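Local atomic coordinates of HTH marR-type domain-containing protein (Streptococcus agalactiae serotype III, PDB entry 7DVT), a protein that probably binds DNA as a MarR-family transcription regulator and binds heme. Residues Gly33-Leu38 / Lys71-Asn76; Phe78-Pro83 / Tyr94-Gly99. All blocks are in the same frame, centred on the assembly; numbering follows the deposited sequence.

How the contacts relate
Contact 1 is the more deeply buried of the two: it packs helix 34-44 against the C-terminal part of helix 63-76, its centre about 10 Å from the centre of the chain. Contact 2, only partly buried, lies farther out, about 18 Å from that centre, and pairs strand 79-83 with the end of strand 91-95 and the start of helix 97-117. Side chains carry the first, with a single weak amide bond; three backbone hydrogen bonds, with apolar packing beside them, hold the second. Helix 63-76 runs on into strand 79-83, and the two contacts meet there: Gln35 OE1 packs 3.5 Å from Phe78 CE2, and Glu74 OE2 lies 3.2 Å from Ile81 N, a probable hydrogen bond.

Contact 1 (Gly33-Leu38 / Lys71-Asn76); sequences GPQGHL and KRMEKN
Gln35 and Met73 both start with CG anti to the carbonyl carbon, and from there the two chains run alongside each other, pointing opposite ways. Gln35 CG and Met73 CG come to 3.2 Å, shorter than a usual carbon-carbon contact, and the exact value is doubtful. Met73 then bends at its last torsion (chi3 74°), which carries CE to the Leu38 side: Met73 CE lies 3.7 Å from Leu38 CB, making the apolar part of the contact. The Gln35 chain instead runs on extended, which brings its amide to the last turn of helix 63-76. There Asn76 ND2 donates to Gln35 OE1 at 2.7 Å, but the N-H...O angle of 125° makes this a weak bond despite its short length. The two amide planes are nearly coplanar, although the side chains approach almost perpendicularly. On the solvent side the Arg72 guanidinium stands almost perpendicular to the Gln35 amide, with Arg72 NH2 a loose 4.0 Å from Gln35 NE2, an approach of two donors with no bond between them.

The helix segments cross at -78° with axes 10.8 Å apart, a steep crossing bridged by long side chains. His30 and Phe78 also touch Gln35, Leu69 of helix 63-76 packs on Gln35 and Leu38, and Leu59 of helix 52-59 reaches Leu38, placing the contact within the helical part of the winged helix-turn-helix domain.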
ATOM      1  N   GLY A  33      13.552  -9.598  -4.563  1.00 77.58           N
ATOM      2  CA  GLY A  33      13.251  -8.782  -5.729  1.00 74.44           C
ATOM      3  C   GLY A  33      14.155  -9.055  -6.923  1.00 74.95           C
ATOM      4  O   GLY A  33      14.037 -10.108  -7.544  1.00 76.99           O
ATOM      5  N   PRO A  34      15.041  -8.094  -7.301  1.00 71.46           N
ATOM      6  CA  PRO A  34      15.931  -8.222  -8.458  1.00 67.14           C
ATOM      7  C   PRO A  34      17.071  -9.252  -8.379  1.00 66.65           C
ATOM      8  O   PRO A  34      17.431  -9.831  -9.408  1.00 61.80           O
ATOM      9  CB  PRO A  34      16.479  -6.796  -8.621  1.00 71.28           C
ATOM     10  CG  PRO A  34      16.500  -6.255  -7.212  1.00 73.08           C
ATOM     11  CD  PRO A  34      15.235  -6.814  -6.604  1.00 74.13           C
ATOM     12  N   GLN A  35      17.660  -9.466  -7.184  1.00 64.40           N
ATOM     13  CA  GLN A  35      18.668 -10.507  -7.043  1.00 63.65           C
ATOM     14  C   GLN A  35      18.098 -11.868  -7.428  1.00 62.97           C
ATOM     15  O   GLN A  35      18.731 -12.618  -8.174  1.00 64.12           O
ATOM     16  CB  GLN A  35      19.265 -10.552  -5.636  1.00 64.00           C
ATOM     17  CG  GLN A  35      20.267  -9.438  -5.421  1.00 64.67           C
ATOM     18  CD  GLN A  35      20.810  -9.440  -4.019  1.00 63.56           C
ATOM     19  OE1 GLN A  35      21.590 -10.296  -3.615  1.00 65.32           O
ATOM     20  NE2 GLN A  35      20.383  -8.457  -3.253  1.00 64.65           N
ATOM     21  N   GLY A  36      16.908 -12.190  -6.896  1.00 65.71           N
ATOM     22  CA  GLY A  36      16.275 -13.460  -7.201  1.00 63.73           C
ATOM     23  C   GLY A  36      15.987 -13.568  -8.696  1.00 62.10           C
ATOM     24  O   GLY A  36      16.111 -14.650  -9.238  1.00 65.16           O
ATOM     25  N   HIS A  37      15.587 -12.462  -9.362  1.00 65.45           N
ATOM     26  CA  HIS A  37      15.246 -12.502 -10.770  1.00 65.39           C
ATOM     27  C   HIS A  37      16.478 -12.863 -11.588  1.00 60.30           C
ATOM     28  O   HIS A  37      16.378 -13.679 -12.492  1.00 61.41           O
ATOM     29  CB  HIS A  37      14.559 -11.201 -11.253  1.00 73.87           C
ATOM     30  CG  HIS A  37      13.924 -11.249 -12.619  1.00 83.91           C
ATOM     31  ND1 HIS A  37      12.830 -12.057 -12.921  1.00 89.72           N
ATOM     32  CD2 HIS A  37      14.165 -10.530 -13.753  1.00 92.96           C
ATOM     33  CE1 HIS A  37      12.476 -11.884 -14.189  1.00 94.81           C
ATOM     34  NE2 HIS A  37      13.278 -10.938 -14.727  1.00 96.71           N
ATOM     35  N   LEU A  38      17.624 -12.249 -11.290  1.00 58.10           N
ATOM     36  CA  LEU A  38      18.865 -12.528 -12.010  1.00 60.11           C
ATOM     37  C   LEU A  38      19.349 -13.957 -11.720  1.00 57.33           C
ATOM     38  O   LEU A  38      19.800 -14.678 -12.626  1.00 56.22           O
ATOM     39  CB  LEU A  38      19.922 -11.514 -11.564  1.00 61.86           C
ATOM     40  CG  LEU A  38      20.420 -10.563 -12.650  1.00 68.54           C
ATOM     41  CD1 LEU A  38      20.517  -9.150 -12.127  1.00 63.28           C
ATOM     42  CD2 LEU A  38      21.791 -11.047 -13.138  1.00 72.52           C
ATOM     43  N   LYS A  71      27.154  -6.191  -7.538  1.00 57.42           N
ATOM     44  CA  LYS A  71      28.260  -6.138  -6.607  1.00 62.39           C
ATOM     45  C   LYS A  71      27.790  -6.618  -5.232  1.00 67.92           C
ATOM     46  O   LYS A  71      28.596  -7.207  -4.491  1.00 60.64           O
ATOM     47  CB  LYS A  71      28.931  -4.761  -6.590  1.00 75.43           C
ATOM     48  CG  LYS A  71      30.387  -4.798  -6.125  1.00 84.28           C
ATOM     49  CD  LYS A  71      30.979  -3.463  -5.616  1.00 91.16           C
ATOM     50  CE  LYS A  71      31.922  -3.610  -4.419  1.00 94.38           C
ATOM     51  NZ  LYS A  71      32.385  -2.297  -3.858  1.00 87.99           N
ATOM     52  N   ARG A  72      26.485  -6.413  -4.963  1.00 65.21           N
ATOM     53  CA  ARG A  72      25.773  -6.954  -3.823  1.00 64.61           C
ATOM     54  C   ARG A  72      25.646  -8.466  -3.977  1.00 65.46           C
ATOM     55  O   ARG A  72      25.982  -9.176  -3.042  1.00 65.81           O
ATOM     56  CB  ARG A  72      24.386  -6.331  -3.655  1.00 66.85           C
ATOM     57  CG  ARG A  72      24.405  -5.212  -2.622  1.00 84.42           C
ATOM     58  CD  ARG A  72      23.487  -4.067  -2.968  1.00 90.34           C
ATOM     59  NE  ARG A  72      22.121  -4.547  -3.095  1.00 98.67           N
ATOM     60  CZ  ARG A  72      21.217  -4.055  -3.938  1.00 98.86           C
ATOM     61  NH1 ARG A  72      21.532  -3.060  -4.747  1.00 95.40           N
ATOM     62  NH2 ARG A  72      19.993  -4.560  -3.948  1.00107.45           N
ATOM     63  N   MET A  73      25.186  -8.922  -5.154  1.00 59.97           N
ATOM     64  CA  MET A  73      25.064 -10.328  -5.448  1.00 58.10           C
ATOM     65  C   MET A  73      26.413 -11.021  -5.303  1.00 60.14           C
ATOM     66  O   MET A  73      26.474 -12.086  -4.688  1.00 58.18           O
ATOM     67  CB  MET A  73      24.472 -10.560  -6.822  1.00 54.00           C
ATOM     68  CG  MET A  73      23.025 -10.202  -6.860  1.00 55.46           C
ATOM     69  SD  MET A  73      22.404 -10.229  -8.547  1.00 58.43           S
ATOM     70  CE  MET A  73      22.323 -12.013  -8.801  1.00 55.52           C
ATOM     71  N   GLU A  74      27.485 -10.359  -5.751  1.00 59.39           N
ATOM     72  CA  GLU A  74      28.826 -10.913  -5.608  1.00 63.57           C
ATOM     73  C   GLU A  74      29.225 -11.033  -4.130  1.00 67.70           C
ATOM     74  O   GLU A  74      29.849 -12.029  -3.754  1.00 70.44           O
ATOM     75  CB  GLU A  74      29.868 -10.111  -6.394  1.00 62.53           C
ATOM     76  CG  GLU A  74      31.231 -10.777  -6.429  1.00 66.86           C
ATOM     77  CD  GLU A  74      32.227 -10.160  -7.406  1.00 77.05           C
ATOM     78  OE1 GLU A  74      32.455  -8.916  -7.335  1.00 73.86           O
ATOM     79  OE2 GLU A  74      32.784 -10.927  -8.249  1.00 78.29           O
ATOM     80  N   LYS A  75      28.894  -9.999  -3.337  1.00 68.81           N
ATOM     81  CA  LYS A  75      29.175  -9.892  -1.915  1.00 75.09           C
ATOM     82  C   LYS A  75      28.516 -11.061  -1.203  1.00 70.08           C
ATOM     83  O   LYS A  75      29.172 -11.729  -0.416  1.00 67.45           O
ATOM     84  CB  LYS A  75      28.577  -8.617  -1.311  1.00 85.22           C
ATOM     85  CG  LYS A  75      29.372  -7.322  -1.450  1.00 96.48           C
ATOM     86  CD  LYS A  75      28.437  -6.118  -1.366  1.00106.25           C
ATOM     87  CE  LYS A  75      29.082  -4.751  -1.380  1.00112.69           C
ATOM     88  NZ  LYS A  75      29.138  -4.216   0.002  1.00119.72           N
ATOM     89  N   ASN A  76      27.245 -11.303  -1.560  1.00 65.63           N
ATOM     90  CA  ASN A  76      26.460 -12.427  -1.103  1.00 65.03           C
ATOM     91  C   ASN A  76      27.051 -13.779  -1.536  1.00 62.69           C
ATOM     92  O   ASN A  76      26.678 -14.785  -0.971  1.00 61.64           O
ATOM     93  CB  ASN A  76      25.009 -12.303  -1.560  1.00 67.54           C
ATOM     94  CG  ASN A  76      24.272 -11.160  -0.902  1.00 71.29           C
ATOM     95  OD1 ASN A  76      24.615 -10.735   0.189  1.00 76.63           O
ATOM     96  ND2 ASN A  76      23.232 -10.667  -1.543  1.00 76.47           N
TER

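Contact 2 (Phe78-Pro83 / Tyr94-Gly99); sequences FIAIVP and YLTHLG
Ala80 and Tyr94 form the antiparallel hydrogen-bonded pair that supplies two of the three backbone bonds. Ala80 N donates to Tyr94 O at 2.6 Å, and Tyr94 N returns a bond to Ala80 O. Ile79 and Leu95 follow as a non-hydrogen-bonded pair. Where strand 91-95 gives way to helix 97-117, Thr96 N donates to Phe78 O at 3.0 Å with a nearly straight N-H...O angle of 170°, yet the donor stands 44° above the carbonyl plane. The same Phe78 O also receives CA-H...O contacts from Leu95 and Gly99.

Side-chain capping belongs to Thr96, the N-cap of helix 97-117. Its OG1 is flanked by the backbone N and C (chi1 65°) and accepts from Gly99 N at 2.9 Å; OG1 is also hydrogen-bonded to Gly77 O. The Thr96 CG2 methyl lies against the backbone of Ile79, 3.6 Å from Ile79 C.

A water makes a further polar link: it lies 2.6 Å from Tyr94 OH, at the ring edge, and donates weakly to Val82 O.

Apolar packing divides between the faces of the hairpin. With Ala80 and Tyr94 on one face, Val82 CB meets the edge of the tyrosine ring near its plane, 3.6 Å from Tyr94 CE2. On the other, Ile79 CG2 is 4.3 Å from Leu95 CD1; Ile79 also packs on Val70 and Met73 of helix 63-76, while Leu95 touches Val39 of helix 34-44. Beyond the strands, Leu98 CD2 approaches the Phe78 ring at its edge, 4.4 Å from Phe78 CD1.

Backbone bonds therefore set the register of the wing hairpin characteristic of MarR-type winged helices. The Thr96 main-chain N-H and hydroxyl hold the start of helix 97-117 to Phe78 and Gly77, while the hydroxyl also caps that helix, combining main-chain pairing with an apolar face turned to the helices.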
ATOM      1  N   PHE A  78      26.558 -15.114  -4.487  1.00 51.88           N
ATOM      2  CA  PHE A  78      25.660 -15.749  -5.446  1.00 51.23           C
ATOM      3  C   PHE A  78      26.253 -15.832  -6.850  1.00 48.34           C
ATOM      4  O   PHE A  78      25.856 -16.719  -7.610  1.00 46.79           O
ATOM      5  CB  PHE A  78      24.310 -15.050  -5.506  1.00 53.85           C
ATOM      6  CG  PHE A  78      23.642 -14.828  -4.186  1.00 56.50           C
ATOM      7  CD1 PHE A  78      23.935 -15.633  -3.098  1.00 61.57           C
ATOM      8  CD2 PHE A  78      22.673 -13.842  -4.065  1.00 65.65           C
ATOM      9  CE1 PHE A  78      23.318 -15.427  -1.885  1.00 61.52           C
ATOM     10  CE2 PHE A  78      22.034 -13.654  -2.852  1.00 70.62           C
ATOM     11  CZ  PHE A  78      22.351 -14.457  -1.779  1.00 67.22           C
ATOM     12  N   ILE A  79      27.154 -14.894  -7.202  1.00 44.13           N
ATOM     13  CA  ILE A  79      27.654 -14.889  -8.556  1.00 45.31           C
ATOM     14  C   ILE A  79      29.149 -14.598  -8.506  1.00 47.07           C
ATOM     15  O   ILE A  79      29.623 -13.982  -7.569  1.00 48.71           O
ATOM     16  CB  ILE A  79      26.932 -13.830  -9.432  1.00 47.45           C
ATOM     17  CG1 ILE A  79      27.235 -12.421  -8.917  1.00 48.10           C
ATOM     18  CG2 ILE A  79      25.422 -14.125  -9.622  1.00 47.28           C
ATOM     19  CD1 ILE A  79      26.750 -11.273  -9.835  1.00 48.11           C
ATOM     20  N   ALA A  80      29.818 -14.907  -9.616  1.00 48.50           N
ATOM     21  CA  ALA A  80      31.146 -14.413  -9.915  1.00 49.84           C
ATOM     22  C   ALA A  80      31.036 -13.431 -11.077  1.00 50.48           C
ATOM     23  O   ALA A  80      30.284 -13.679 -12.044  1.00 49.69           O
ATOM     24  CB  ALA A  80      32.028 -15.558 -10.342  1.00 50.55           C
ATOM     25  N   ILE A  81      31.831 -12.344 -10.980  1.00 49.07           N
ATOM     26  CA  ILE A  81      31.877 -11.318 -12.019  1.00 51.16           C
ATOM     27  C   ILE A  81      33.220 -11.459 -12.724  1.00 52.00           C
ATOM     28  O   ILE A  81      34.272 -11.322 -12.103  1.00 54.03           O
ATOM     29  CB  ILE A  81      31.628  -9.902 -11.455  1.00 53.53           C
ATOM     30  CG1 ILE A  81      30.228  -9.787 -10.826  1.00 56.58           C
ATOM     31  CG2 ILE A  81      31.848  -8.830 -12.537  1.00 53.67           C
ATOM     32  CD1 ILE A  81      29.992  -8.470 -10.074  1.00 55.84           C
ATOM     33  N   VAL A  82      33.193 -11.886 -13.982  1.00 48.27           N
ATOM     34  CA  VAL A  82      34.462 -12.213 -14.612  1.00 50.87           C
ATOM     35  C   VAL A  82      34.513 -11.432 -15.939  1.00 53.90           C
ATOM     36  O   VAL A  82      33.565 -11.498 -16.716  1.00 52.22           O
ATOM     37  CB  VAL A  82      34.624 -13.727 -14.859  1.00 53.50           C
ATOM     38  CG1 VAL A  82      35.881 -13.979 -15.704  1.00 51.68           C
ATOM     39  CG2 VAL A  82      34.620 -14.547 -13.531  1.00 51.53           C
ATOM     40  N   PRO A  83      35.562 -10.610 -16.207  1.00 55.86           N
ATOM     41  CA  PRO A  83      35.608  -9.829 -17.449  1.00 57.20           C
ATOM     42  C   PRO A  83      35.796 -10.715 -18.684  1.00 59.16           C
ATOM     43  O   PRO A  83      36.500 -11.734 -18.641  1.00 65.84           O
ATOM     44  CB  PRO A  83      36.775  -8.840 -17.228  1.00 55.86           C
ATOM     45  CG  PRO A  83      37.000  -8.889 -15.713  1.00 58.35           C
ATOM     46  CD  PRO A  83      36.721 -10.335 -15.337  1.00 53.43           C
ATOM     47  N   TYR A  94      28.468 -15.135 -13.425  1.00 44.98           N
ATOM     48  CA  TYR A  94      28.287 -16.597 -13.394  1.00 43.34           C
ATOM     49  C   TYR A  94      27.776 -16.976 -12.015  1.00 43.68           C
ATOM     50  O   TYR A  94      28.301 -16.473 -11.025  1.00 43.18           O
ATOM     51  CB  TYR A  94      29.623 -17.287 -13.659  1.00 43.06           C
ATOM     52  CG  TYR A  94      30.261 -16.903 -14.960  1.00 46.00           C
ATOM     53  CD1 TYR A  94      29.841 -17.446 -16.171  1.00 48.24           C
ATOM     54  CD2 TYR A  94      31.226 -15.918 -15.023  1.00 48.22           C
ATOM     55  CE1 TYR A  94      30.343 -17.001 -17.390  1.00 46.14           C
ATOM     56  CE2 TYR A  94      31.783 -15.530 -16.239  1.00 46.72           C
ATOM     57  CZ  TYR A  94      31.362 -16.070 -17.429  1.00 46.75           C
ATOM     58  OH  TYR A  94      31.965 -15.661 -18.630  1.00 51.36           O
ATOM     59  N   LEU A  95      26.724 -17.796 -11.993  1.00 40.36           N
ATOM     60  CA  LEU A  95      26.109 -18.264 -10.786  1.00 46.63           C
ATOM     61  C   LEU A  95      27.090 -19.258 -10.119  1.00 47.16           C
ATOM     62  O   LEU A  95      27.639 -20.146 -10.749  1.00 49.24           O
ATOM     63  CB  LEU A  95      24.829 -18.943 -11.288  1.00 50.18           C
ATOM     64  CG  LEU A  95      23.666 -19.131 -10.315  1.00 53.99           C
ATOM     65  CD1 LEU A  95      23.198 -17.767  -9.818  1.00 55.54           C
ATOM     66  CD2 LEU A  95      22.500 -19.888 -10.980  1.00 51.58           C
ATOM     67  N   THR A  96      27.383 -19.045  -8.844  1.00 51.00           N
ATOM     68  CA  THR A  96      28.273 -19.924  -8.085  1.00 47.72           C
ATOM     69  C   THR A  96      27.543 -21.176  -7.615  1.00 46.11           C
ATOM     70  O   THR A  96      26.327 -21.320  -7.735  1.00 44.55           O
ATOM     71  CB  THR A  96      28.887 -19.156  -6.910  1.00 44.38           C
ATOM     72  OG1 THR A  96      27.772 -18.835  -6.073  1.00 45.33           O
ATOM     73  CG2 THR A  96      29.672 -17.947  -7.415  1.00 44.81           C
ATOM     74  N   HIS A  97      28.299 -22.067  -6.981  1.00 45.98           N
ATOM     75  CA  HIS A  97      27.636 -23.219  -6.372  1.00 46.29           C
ATOM     76  C   HIS A  97      26.533 -22.766  -5.398  1.00 43.42           C
ATOM     77  O   HIS A  97      25.377 -23.259  -5.414  1.00 43.27           O
ATOM     78  CB  HIS A  97      28.752 -24.123  -5.778  1.00 48.78           C
ATOM     79  CG  HIS A  97      28.245 -25.213  -4.924  1.00 48.68           C
ATOM     80  ND1 HIS A  97      27.616 -26.324  -5.454  1.00 48.52           N
ATOM     81  CD2 HIS A  97      28.296 -25.360  -3.578  1.00 51.36           C
ATOM     82  CE1 HIS A  97      27.322 -27.162  -4.458  1.00 52.07           C
ATOM     83  NE2 HIS A  97      27.734 -26.578  -3.286  1.00 51.41           N
ATOM     84  N   LEU A  98      26.884 -21.797  -4.551  1.00 42.56           N
ATOM     85  CA  LEU A  98      25.963 -21.201  -3.607  1.00 45.85           C
ATOM     86  C   LEU A  98      24.792 -20.555  -4.365  1.00 48.54           C
ATOM     87  O   LEU A  98      23.638 -20.692  -3.959  1.00 49.46           O
ATOM     88  CB  LEU A  98      26.667 -20.153  -2.738  1.00 47.91           C
ATOM     89  CG  LEU A  98      25.731 -19.477  -1.727  1.00 52.31           C
ATOM     90  CD1 LEU A  98      25.132 -20.536  -0.790  1.00 52.39           C
ATOM     91  CD2 LEU A  98      26.484 -18.477  -0.886  1.00 54.90           C
ATOM     92  N   GLY A  99      25.079 -19.848  -5.480  1.00 49.70           N
ATOM     93  CA  GLY A  99      23.969 -19.279  -6.219  1.00 44.20           C
ATOM     94  C   GLY A  99      23.052 -20.372  -6.771  1.00 46.22           C
ATOM     95  O   GLY A  99      21.847 -20.179  -6.843  1.00 48.05           O
TER
HETATM   96  O   HOH W   1      34.094 -14.243 -18.648  1.00 53.52           O